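Local coordinates for caspase-3 (Porites astreoides, PDB 6WI4), which probably acts as a cysteine protease of the caspase family, cutting target proteins during programmed cell death in coral, at residues R11-I16 against D53-N58; A82-I87 against P122-F127; D41-L46 against S172-F177. One frame throughout, in Å; residues are numbered along the deposited sequence.

Interaction 1: residues R11-I16 against D53-N58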
loop_
_atom_site.group_PDB
_atom_site.type_symbol
_atom_site.label_atom_id
_atom_site.label_comp_id
_atom_site.label_asym_id
_atom_site.label_seq_id
_atom_site.Cartn_x
_atom_site.Cartn_y
_atom_site.Cartn_z
ATOM N N ARG A 11 -16.019 7.983 -2.071
ATOM C CA ARG A 11 -14.900 8.620 -2.767
ATOM C C ARG A 11 -14.381 7.775 -3.918
ATOM O O ARG A 11 -13.848 8.312 -4.895
ATOM C CB ARG A 11 -13.757 8.885 -1.791
ATOM C CG ARG A 11 -14.088 9.805 -0.643
ATOM C CD ARG A 11 -14.101 11.275 -1.075
ATOM N NE ARG A 11 -13.875 12.116 0.093
ATOM C CZ ARG A 11 -14.822 12.784 0.744
ATOM N NH1 ARG A 11 -14.507 13.503 1.812
ATOM N NH2 ARG A 11 -16.078 12.755 0.316
ATOM N N GLY A 12 -14.516 6.465 -3.819
ATOM C CA GLY A 12 -13.943 5.571 -4.799
ATOM C C GLY A 12 -13.850 4.181 -4.212
ATOM O O GLY A 12 -14.314 3.926 -3.102
ATOM N N ILE A 13 -13.251 3.299 -4.983
ATOM C CA ILE A 13 -13.032 1.921 -4.560
ATOM C C ILE A 13 -11.658 1.825 -3.924
ATOM O O ILE A 13 -10.698 2.461 -4.386
ATOM C CB ILE A 13 -13.164 0.956 -5.750
ATOM C CG1 ILE A 13 -14.572 1.051 -6.351
ATOM C CG2 ILE A 13 -12.855 -0.486 -5.331
ATOM C CD1 ILE A 13 -14.671 0.450 -7.726
ATOM N N ALA A 14 -11.558 1.029 -2.860
ATOM C CA ALA A 14 -10.280 0.733 -2.216
ATOM C C ALA A 14 -10.120 -0.776 -2.162
ATOM O O ALA A 14 -10.891 -1.458 -1.482
ATOM C CB ALA A 14 -10.208 1.333 -0.809
ATOM N N VAL A 15 -9.138 -1.289 -2.868
ATOM C CA VAL A 15 -8.846 -2.719 -2.908
ATOM C C VAL A 15 -7.799 -3.065 -1.854
ATOM O O VAL A 15 -6.787 -2.367 -1.716
ATOM C CB VAL A 15 -8.347 -3.131 -4.305
ATOM C CG1 VAL A 15 -7.892 -4.589 -4.296
ATOM C CG2 VAL A 15 -9.422 -2.878 -5.352
ATOM N N ILE A 16 -8.024 -4.158 -1.125
ATOM C CA ILE A 16 -7.022 -4.754 -0.237
ATOM C C ILE A 16 -6.824 -6.196 -0.655
ATOM O O ILE A 16 -7.771 -6.992 -0.605
ATOM C CB ILE A 16 -7.442 -4.698 1.239
ATOM C CG1 ILE A 16 -7.684 -3.259 1.675
ATOM C CG2 ILE A 16 -6.389 -5.377 2.116
ATOM C CD1 ILE A 16 -8.375 -3.186 3.036
ATOM N N ASP A 53 -15.289 2.557 -0.827
ATOM C CA ASP A 53 -15.967 1.267 -0.971
ATOM C C ASP A 53 -14.884 0.194 -0.986
ATOM O O ASP A 53 -14.156 0.057 -1.973
ATOM C CB ASP A 53 -16.794 1.297 -2.257
ATOM C CG ASP A 53 -17.423 -0.046 -2.630
ATOM O OD1 ASP A 53 -17.268 -1.057 -1.916
ATOM O OD2 ASP A 53 -18.107 -0.066 -3.676
ATOM N N VAL A 54 -14.748 -0.540 0.118
ATOM C CA VAL A 54 -13.597 -1.409 0.348
ATOM C C VAL A 54 -13.883 -2.806 -0.181
ATOM O O VAL A 54 -14.926 -3.397 0.128
ATOM C CB VAL A 54 -13.246 -1.455 1.841
ATOM C CG1 VAL A 54 -12.115 -2.428 2.096
ATOM C CG2 VAL A 54 -12.887 -0.061 2.314
ATOM N N ARG A 55 -12.954 -3.335 -0.978
ATOM C CA ARG A 55 -13.056 -4.680 -1.534
ATOM C C ARG A 55 -11.850 -5.480 -1.060
ATOM O O ARG A 55 -10.706 -5.067 -1.283
ATOM C CB ARG A 55 -13.124 -4.629 -3.063
ATOM C CG ARG A 55 -14.010 -3.520 -3.610
ATOM C CD ARG A 55 -15.462 -3.924 -3.747
ATOM N NE ARG A 55 -16.282 -2.844 -4.312
ATOM C CZ ARG A 55 -16.371 -2.553 -5.612
ATOM N NH1 ARG A 55 -15.703 -3.262 -6.512
ATOM N NH2 ARG A 55 -17.142 -1.552 -6.022
ATOM N N ILE A 56 -12.097 -6.607 -0.398
ATOM C CA ILE A 56 -11.064 -7.365 0.303
ATOM C C ILE A 56 -10.939 -8.743 -0.325
ATOM O O ILE A 56 -11.942 -9.443 -0.504
ATOM C CB ILE A 56 -11.367 -7.486 1.809
ATOM C CG1 ILE A 56 -11.553 -6.102 2.424
ATOM C CG2 ILE A 56 -10.245 -8.255 2.516
ATOM C CD1 ILE A 56 -12.037 -6.130 3.856
ATOM N N TYR A 57 -9.702 -9.138 -0.632
ATOM C CA TYR A 57 -9.384 -10.451 -1.171
ATOM C C TYR A 57 -8.247 -11.062 -0.372
ATOM O O TYR A 57 -7.305 -10.357 0.009
ATOM C CB TYR A 57 -8.971 -10.362 -2.645
ATOM C CG TYR A 57 -10.086 -9.965 -3.593
ATOM C CD1 TYR A 57 -10.355 -8.628 -3.888
ATOM C CD2 TYR A 57 -10.853 -10.935 -4.211
ATOM C CE1 TYR A 57 -11.389 -8.287 -4.776
ATOM C CE2 TYR A 57 -11.865 -10.611 -5.089
ATOM C CZ TYR A 57 -12.131 -9.298 -5.368
ATOM O OH TYR A 57 -13.158 -9.032 -6.254
ATOM N N ASN A 58 -8.320 -12.369 -0.121
ATOM C CA ASN A 58 -7.287 -13.078 0.622
ATOM C C ASN A 58 -6.657 -14.174 -0.226
ATOM O O ASN A 58 -7.355 -14.877 -0.956
ATOM C CB ASN A 58 -7.856 -13.698 1.903
ATOM C CG ASN A 58 -8.440 -12.660 2.842
ATOM O OD1 ASN A 58 -7.703 -11.935 3.503
ATOM N ND2 ASN A 58 -9.766 -12.589 2.907
#
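Gly12, Ala14 and Ile16 meet Asp53, Arg55 and Tyr57 through five backbone hydrogen bonds, the regular pattern of two parallel strands. Asp53 N donates to Gly12 O, Ala14 N to Asp53 O, Arg55 N to Ala14 O, Ile16 N to Arg55 O and Tyr57 N to Ile16 O, all between 2.8 and 2.9 Å. Four CA-H...O contacts accompany these bonds, among them Val54 CA to Ala14 O at 3.3 Å.

Asp53 and Arg55 put their side chains on the same face as Ile13 and Val15. Arg55 grips the carboxylate of its own strand side-on, NE to Asp53 OD1 at 3.1 Å and NH2 to Asp53 OD2 at 2.9 Å; both bonds lie close to the guanidinium plane but reach the carboxylate from above its own plane. A bend in the arginine chain (chi2 -87°) folds the flat group over Ile13, whose CG2 lies 4.0 Å above the guanidinium plane, over its centre, while CD1 comes within 3.6 Å of NH2. Pairing with Asp53 thus probably fixes the rotation of a charge resting on an aliphatic side chain.

On the other face the contact is apolar: Ile16 CD1 meets Val54 CG1 at 3.9 Å. The strands and helix 36-49 form a beta-alpha-beta unit. That helix covers Ile16 and Val54, helix 62-73 places Met72 against Ile13, Val15 and Arg55, and strand 83-88 flanks strand 13-18 within the sheet.

Interaction 2: residues A82-I87 against P122-F127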
loop_
_atom_site.group_PDB
_atom_site.type_symbol
_atom_site.label_atom_id
_atom_site.label_comp_id
_atom_site.label_asym_id
_atom_site.label_seq_id
_atom_site.Cartn_x
_atom_site.Cartn_y
_atom_site.Cartn_z
ATOM N N ALA A 82 -11.387 9.242 -6.608
ATOM C CA ALA A 82 -10.070 8.697 -6.293
ATOM C C ALA A 82 -10.141 7.179 -6.369
ATOM O O ALA A 82 -11.223 6.599 -6.446
ATOM C CB ALA A 82 -9.607 9.156 -4.908
ATOM N N PHE A 83 -8.970 6.536 -6.323
ATOM C CA PHE A 83 -8.872 5.076 -6.325
ATOM C C PHE A 83 -7.739 4.659 -5.407
ATOM O O PHE A 83 -6.684 5.296 -5.406
ATOM C CB PHE A 83 -8.626 4.526 -7.738
ATOM C CG PHE A 83 -8.376 3.039 -7.785
ATOM C CD1 PHE A 83 -9.406 2.145 -7.536
ATOM C CD2 PHE A 83 -7.118 2.539 -8.092
ATOM C CE1 PHE A 83 -9.177 0.772 -7.575
ATOM C CE2 PHE A 83 -6.882 1.172 -8.131
ATOM C CZ PHE A 83 -7.920 0.287 -7.872
ATOM N N ILE A 84 -7.949 3.583 -4.645
ATOM C CA ILE A 84 -6.935 3.036 -3.743
ATOM C C ILE A 84 -6.711 1.571 -4.078
ATOM O O ILE A 84 -7.677 0.813 -4.219
ATOM C CB ILE A 84 -7.354 3.182 -2.270
ATOM C CG1 ILE A 84 -7.283 4.647 -1.850
ATOM C CG2 ILE A 84 -6.498 2.276 -1.361
ATOM C CD1 ILE A 84 -7.787 4.894 -0.431
ATOM N N PHE A 85 -5.441 1.170 -4.167
ATOM C CA PHE A 85 -5.048 -0.230 -4.289
ATOM C C PHE A 85 -3.996 -0.530 -3.230
ATOM O O PHE A 85 -3.014 0.204 -3.113
ATOM C CB PHE A 85 -4.490 -0.528 -5.686
ATOM C CG PHE A 85 -4.017 -1.938 -5.864
ATOM C CD1 PHE A 85 -2.731 -2.314 -5.483
ATOM C CD2 PHE A 85 -4.840 -2.882 -6.445
ATOM C CE1 PHE A 85 -2.294 -3.607 -5.648
ATOM C CE2 PHE A 85 -4.400 -4.189 -6.617
ATOM C CZ PHE A 85 -3.126 -4.542 -6.227
ATOM N N SER A 86 -4.181 -1.608 -2.474
ATOM C CA SER A 86 -3.200 -1.957 -1.454
ATOM C C SER A 86 -2.960 -3.456 -1.484
ATOM O O SER A 86 -3.868 -4.240 -1.762
ATOM C CB SER A 86 -3.653 -1.505 -0.052
ATOM O OG SER A 86 -4.842 -2.184 0.355
ATOM N N ILE A 87 -1.724 -3.856 -1.212
ATOM C CA ILE A 87 -1.405 -5.274 -1.197
ATOM C C ILE A 87 -0.426 -5.558 -0.071
ATOM O O ILE A 87 0.502 -4.785 0.184
ATOM C CB ILE A 87 -0.874 -5.761 -2.564
ATOM C CG1 ILE A 87 -0.719 -7.287 -2.552
ATOM C CG2 ILE A 87 0.407 -5.038 -2.944
ATOM C CD1 ILE A 87 -0.649 -7.905 -3.958
ATOM N N PRO A 122 -6.589 11.155 -8.121
ATOM C CA PRO A 122 -5.511 10.472 -7.394
ATOM C C PRO A 122 -5.676 8.962 -7.422
ATOM O O PRO A 122 -6.760 8.425 -7.170
ATOM C CB PRO A 122 -5.615 11.039 -5.974
ATOM C CG PRO A 122 -6.943 11.707 -5.896
ATOM C CD PRO A 122 -7.334 12.103 -7.276
ATOM N N LYS A 123 -4.577 8.284 -7.737
ATOM C CA LYS A 123 -4.495 6.829 -7.775
ATOM C C LYS A 123 -3.437 6.433 -6.766
ATOM O O LYS A 123 -2.242 6.624 -7.015
ATOM C CB LYS A 123 -4.147 6.341 -9.180
ATOM C CG LYS A 123 -5.199 6.764 -10.224
ATOM C CD LYS A 123 -4.680 6.664 -11.647
ATOM C CE LYS A 123 -3.993 7.953 -12.126
ATOM N NZ LYS A 123 -4.964 9.042 -12.458
ATOM N N MET A 124 -3.877 5.910 -5.630
ATOM C CA MET A 124 -3.006 5.641 -4.491
ATOM C C MET A 124 -2.711 4.155 -4.407
ATOM O O MET A 124 -3.634 3.339 -4.398
ATOM C CB MET A 124 -3.660 6.108 -3.195
ATOM C CG MET A 124 -3.911 7.600 -3.130
ATOM S SD MET A 124 -5.059 8.015 -1.807
ATOM C CE MET A 124 -6.594 8.073 -2.737
ATOM N N PHE A 125 -1.433 3.808 -4.302
ATOM C CA PHE A 125 -1.008 2.425 -4.126
ATOM C C PHE A 125 -0.235 2.305 -2.821
ATOM O O PHE A 125 0.668 3.107 -2.561
ATOM C CB PHE A 125 -0.148 1.981 -5.309
ATOM C CG PHE A 125 -0.929 1.796 -6.561
ATOM C CD1 PHE A 125 -1.390 2.888 -7.272
ATOM C CD2 PHE A 125 -1.242 0.527 -7.011
ATOM C CE1 PHE A 125 -2.138 2.716 -8.425
ATOM C CE2 PHE A 125 -1.988 0.353 -8.153
ATOM C CZ PHE A 125 -2.432 1.452 -8.863
ATOM N N PHE A 126 -0.603 1.327 -1.994
ATOM C CA PHE A 126 0.070 1.063 -0.728
ATOM C C PHE A 126 0.640 -0.346 -0.752
ATOM O O PHE A 126 -0.078 -1.299 -1.071
ATOM C CB PHE A 126 -0.885 1.198 0.462
ATOM C CG PHE A 126 -1.542 2.540 0.575
ATOM C CD1 PHE A 126 -2.717 2.815 -0.106
ATOM C CD2 PHE A 126 -0.999 3.517 1.400
ATOM C CE1 PHE A 126 -3.333 4.052 0.008
ATOM C CE2 PHE A 126 -1.609 4.762 1.512
ATOM C CZ PHE A 126 -2.780 5.023 0.820
ATOM N N PHE A 127 1.909 -0.487 -0.383
ATOM C CA PHE A 127 2.586 -1.780 -0.431
ATOM C C PHE A 127 3.171 -2.111 0.929
ATOM O O PHE A 127 3.988 -1.345 1.451
ATOM C CB PHE A 127 3.720 -1.779 -1.457
ATOM C CG PHE A 127 3.291 -1.474 -2.847
ATOM C CD1 PHE A 127 2.775 -2.468 -3.655
ATOM C CD2 PHE A 127 3.403 -0.197 -3.359
ATOM C CE1 PHE A 127 2.364 -2.183 -4.952
ATOM C CE2 PHE A 127 3.011 0.089 -4.667
ATOM C CZ PHE A 127 2.493 -0.907 -5.460
#
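The rings of Phe85 and Phe125 meet obliquely, centroids 5.5 Å apart and planes at 38°, as neighbours among the parallel strands of the central mixed sheet of the caspase fold. Phe85 CG is anti to its own backbone N (chi1 178°) whereas Phe125 CG lies beside its N (chi1 -72°), a difference in swing that brings Phe85 CD1 to 3.6 Å from Phe125 CD2. On the other face of the sheet, the Phe126 ring receives Phe85 O and Ile84 CG2 at its edge, near the ring plane. Further along, Ile87 CG2 comes obliquely to Phe127 CD1 at 3.6 Å, and the Phe127 ring stacks with that of Tyr151.

Ile84 is the link between two partners: CG1 packs on the methyl CE of Met124 at 3.6 Å, while CG2 reaches Phe126 CE1 at 3.9 Å. Cutting this side chain back to an alanine would probably open a gap between Met124 CE and the edge of Phe126, leaving the methionine methyl with Ala82 CB but without the isoleucine's CG1. Helix 36-49 closes over Ile84 and Ser86, and helix 105-110 over Phe85, Phe125 and Phe127.

Five backbone hydrogen bonds join the strands in parallel register from Phe83 N to Pro122 O at one end to Ile87 N to Phe126 O at the other. On the face of Ile84 and Phe126, the buried hydroxyl of Ser86 is satisfied by a hydrogen bond from its OG to Val15 O on the next strand.

Interaction 3: residues D41-L46 against S172-F177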
loop_
_atom_site.group_PDB
_atom_site.type_symbol
_atom_site.label_atom_id
_atom_site.label_comp_id
_atom_site.label_asym_id
_atom_site.label_seq_id
_atom_site.Cartn_x
_atom_site.Cartn_y
_atom_site.Cartn_z
ATOM N N ASP A 41 -7.313 -5.956 8.483
ATOM C CA ASP A 41 -8.460 -5.404 9.189
ATOM C C ASP A 41 -8.264 -3.922 9.481
ATOM O O ASP A 41 -9.222 -3.141 9.400
ATOM C CB ASP A 41 -8.708 -6.185 10.481
ATOM C CG ASP A 41 -9.172 -7.610 10.233
ATOM O OD1 ASP A 41 -9.512 -7.955 9.079
ATOM O OD2 ASP A 41 -9.212 -8.380 11.217
ATOM N N ALA A 42 -7.031 -3.507 9.810
ATOM C CA ALA A 42 -6.781 -2.097 10.074
ATOM C C ALA A 42 -6.961 -1.254 8.813
ATOM O O ALA A 42 -7.537 -0.163 8.868
ATOM C CB ALA A 42 -5.374 -1.913 10.646
ATOM N N LEU A 43 -6.465 -1.732 7.670
ATOM C CA LEU A 43 -6.635 -0.970 6.433
ATOM C C LEU A 43 -8.093 -0.892 6.031
ATOM O O LEU A 43 -8.543 0.139 5.516
ATOM C CB LEU A 43 -5.837 -1.604 5.297
ATOM C CG LEU A 43 -4.347 -1.327 5.277
ATOM C CD1 LEU A 43 -3.762 -1.971 4.029
ATOM C CD2 LEU A 43 -4.054 0.175 5.296
ATOM N N ALA A 44 -8.838 -1.987 6.211
ATOM C CA ALA A 44 -10.248 -1.971 5.843
ATOM C C ALA A 44 -11.006 -0.946 6.676
ATOM O O ALA A 44 -11.813 -0.174 6.144
ATOM C CB ALA A 44 -10.844 -3.367 6.003
ATOM N N LYS A 45 -10.724 -0.902 7.979
ATOM C CA LYS A 45 -11.352 0.071 8.861
ATOM C C LYS A 45 -10.981 1.494 8.453
ATOM O O LYS A 45 -11.848 2.377 8.363
ATOM C CB LYS A 45 -10.933 -0.224 10.304
ATOM C CG LYS A 45 -11.503 0.721 11.341
ATOM C CD LYS A 45 -11.064 0.337 12.757
ATOM C CE LYS A 45 -11.492 1.413 13.752
ATOM N NZ LYS A 45 -11.085 1.066 15.138
ATOM N N LEU A 46 -9.704 1.719 8.136
ATOM C CA LEU A 46 -9.246 3.046 7.744
ATOM C C LEU A 46 -9.870 3.490 6.424
ATOM O O LEU A 46 -10.383 4.606 6.313
ATOM C CB LEU A 46 -7.721 3.052 7.639
ATOM C CG LEU A 46 -7.141 4.327 7.039
ATOM C CD1 LEU A 46 -7.454 5.539 7.921
ATOM C CD2 LEU A 46 -5.641 4.189 6.810
ATOM N N SER A 172 1.803 1.978 11.570
ATOM C CA SER A 172 2.110 3.399 11.635
ATOM C C SER A 172 1.187 4.199 10.730
ATOM O O SER A 172 0.751 5.299 11.089
ATOM C CB SER A 172 3.569 3.644 11.243
ATOM O OG SER A 172 4.453 2.998 12.151
ATOM N N LEU A 173 0.884 3.663 9.548
ATOM C CA LEU A 173 0.002 4.362 8.624
ATOM C C LEU A 173 -1.383 4.547 9.230
ATOM O O LEU A 173 -1.954 5.641 9.173
ATOM C CB LEU A 173 -0.069 3.607 7.296
ATOM C CG LEU A 173 -0.702 4.380 6.143
ATOM C CD1 LEU A 173 0.082 4.181 4.866
ATOM C CD2 LEU A 173 -2.147 3.964 5.990
ATOM N N THR A 174 -1.941 3.491 9.829
ATOM C CA THR A 174 -3.281 3.652 10.386
ATOM C C THR A 174 -3.272 4.613 11.574
ATOM O O THR A 174 -4.184 5.435 11.710
ATOM C CB THR A 174 -3.877 2.284 10.743
ATOM O OG1 THR A 174 -3.065 1.634 11.718
ATOM C CG2 THR A 174 -3.946 1.413 9.508
ATOM N N LYS A 175 -2.222 4.579 12.403
ATOM C CA LYS A 175 -2.125 5.512 13.523
ATOM C C LYS A 175 -2.032 6.952 13.035
ATOM O O LYS A 175 -2.784 7.824 13.487
ATOM C CB LYS A 175 -0.920 5.166 14.393
ATOM C CG LYS A 175 -0.734 6.072 15.595
ATOM C CD LYS A 175 0.191 5.418 16.620
ATOM N N VAL A 176 -1.124 7.223 12.094
ATOM C CA VAL A 176 -0.958 8.593 11.617
ATOM C C VAL A 176 -2.206 9.076 10.891
ATOM O O VAL A 176 -2.642 10.219 11.078
ATOM C CB VAL A 176 0.283 8.713 10.713
ATOM C CG1 VAL A 176 0.309 10.082 10.032
ATOM C CG2 VAL A 176 1.563 8.504 11.510
ATOM N N PHE A 177 -2.790 8.234 10.030
ATOM C CA PHE A 177 -3.946 8.682 9.260
ATOM C C PHE A 177 -5.150 8.903 10.167
ATOM O O PHE A 177 -5.915 9.850 9.961
ATOM C CB PHE A 177 -4.298 7.676 8.161
ATOM C CG PHE A 177 -3.478 7.814 6.885
ATOM C CD1 PHE A 177 -2.097 7.993 6.922
ATOM C CD2 PHE A 177 -4.097 7.719 5.636
ATOM C CE1 PHE A 177 -1.347 8.091 5.738
ATOM C CE2 PHE A 177 -3.363 7.796 4.467
ATOM C CZ PHE A 177 -1.983 7.993 4.505
#
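Leu46 reaches across to Leu173 and Phe177, and this is the close-packed end of the contact. With CG anti to the backbone N (chi1 171°), Leu46 extends its two methyls toward the neighbouring helix: CD2 stands 3.6 Å from Leu173 CD2, and CD1 lies 3.8 Å from Phe177 CB. The leucine crosses both of these side chains at about a right angle. Leu173 CD2 also sits 4.0 Å above the plane of the Phe177 ring, over its centre, so the methyl meets the ring on one flank and Leu46 on another. A looser contact lies on the buried flank, where Leu43 CD2 is 4.3 Å from Leu173 CD2.

Toward the partly exposed side the packing thins to small groups, Ala42 CB touching Thr174 CG2 at 3.8 Å. Thr174 offers its methyl to the interface, while its hydroxyl is hydrogen-bonded within its own helix, to the carbonyls of Ile170 and Gln171. No hydrogen bond joins the two segments.

The axes of the two short helical segments approach to 10.0 Å, at 26° in the same general direction, and the contact is made mainly by side chains. Two such helices, 36-49 and 168-180, lying together over one face of the central sheet are characteristic of the alpha/beta caspase domain.

In the fold
Interactions 1 and 2 belong to one sheet, joined where Val15 on strand 13-18 pairs with Ile84 and Ser86 on strand 83-88. Interaction 2 holds inner strands and is wholly buried, with aromatic and aliphatic side chains; interaction 1 includes strand 53-58, outermost within this chain, and there a salt bridge appears at the partly exposed border. Interaction 3 adds a helical layer that relies on apolar contact alone. Its helix 36-49 connects the strands of interaction 1 and packs on Ile16, while Leu173 of 172-177 meets Phe126 of interaction 2. The helix pair thus touches both strand pairs from the same side of the sheet.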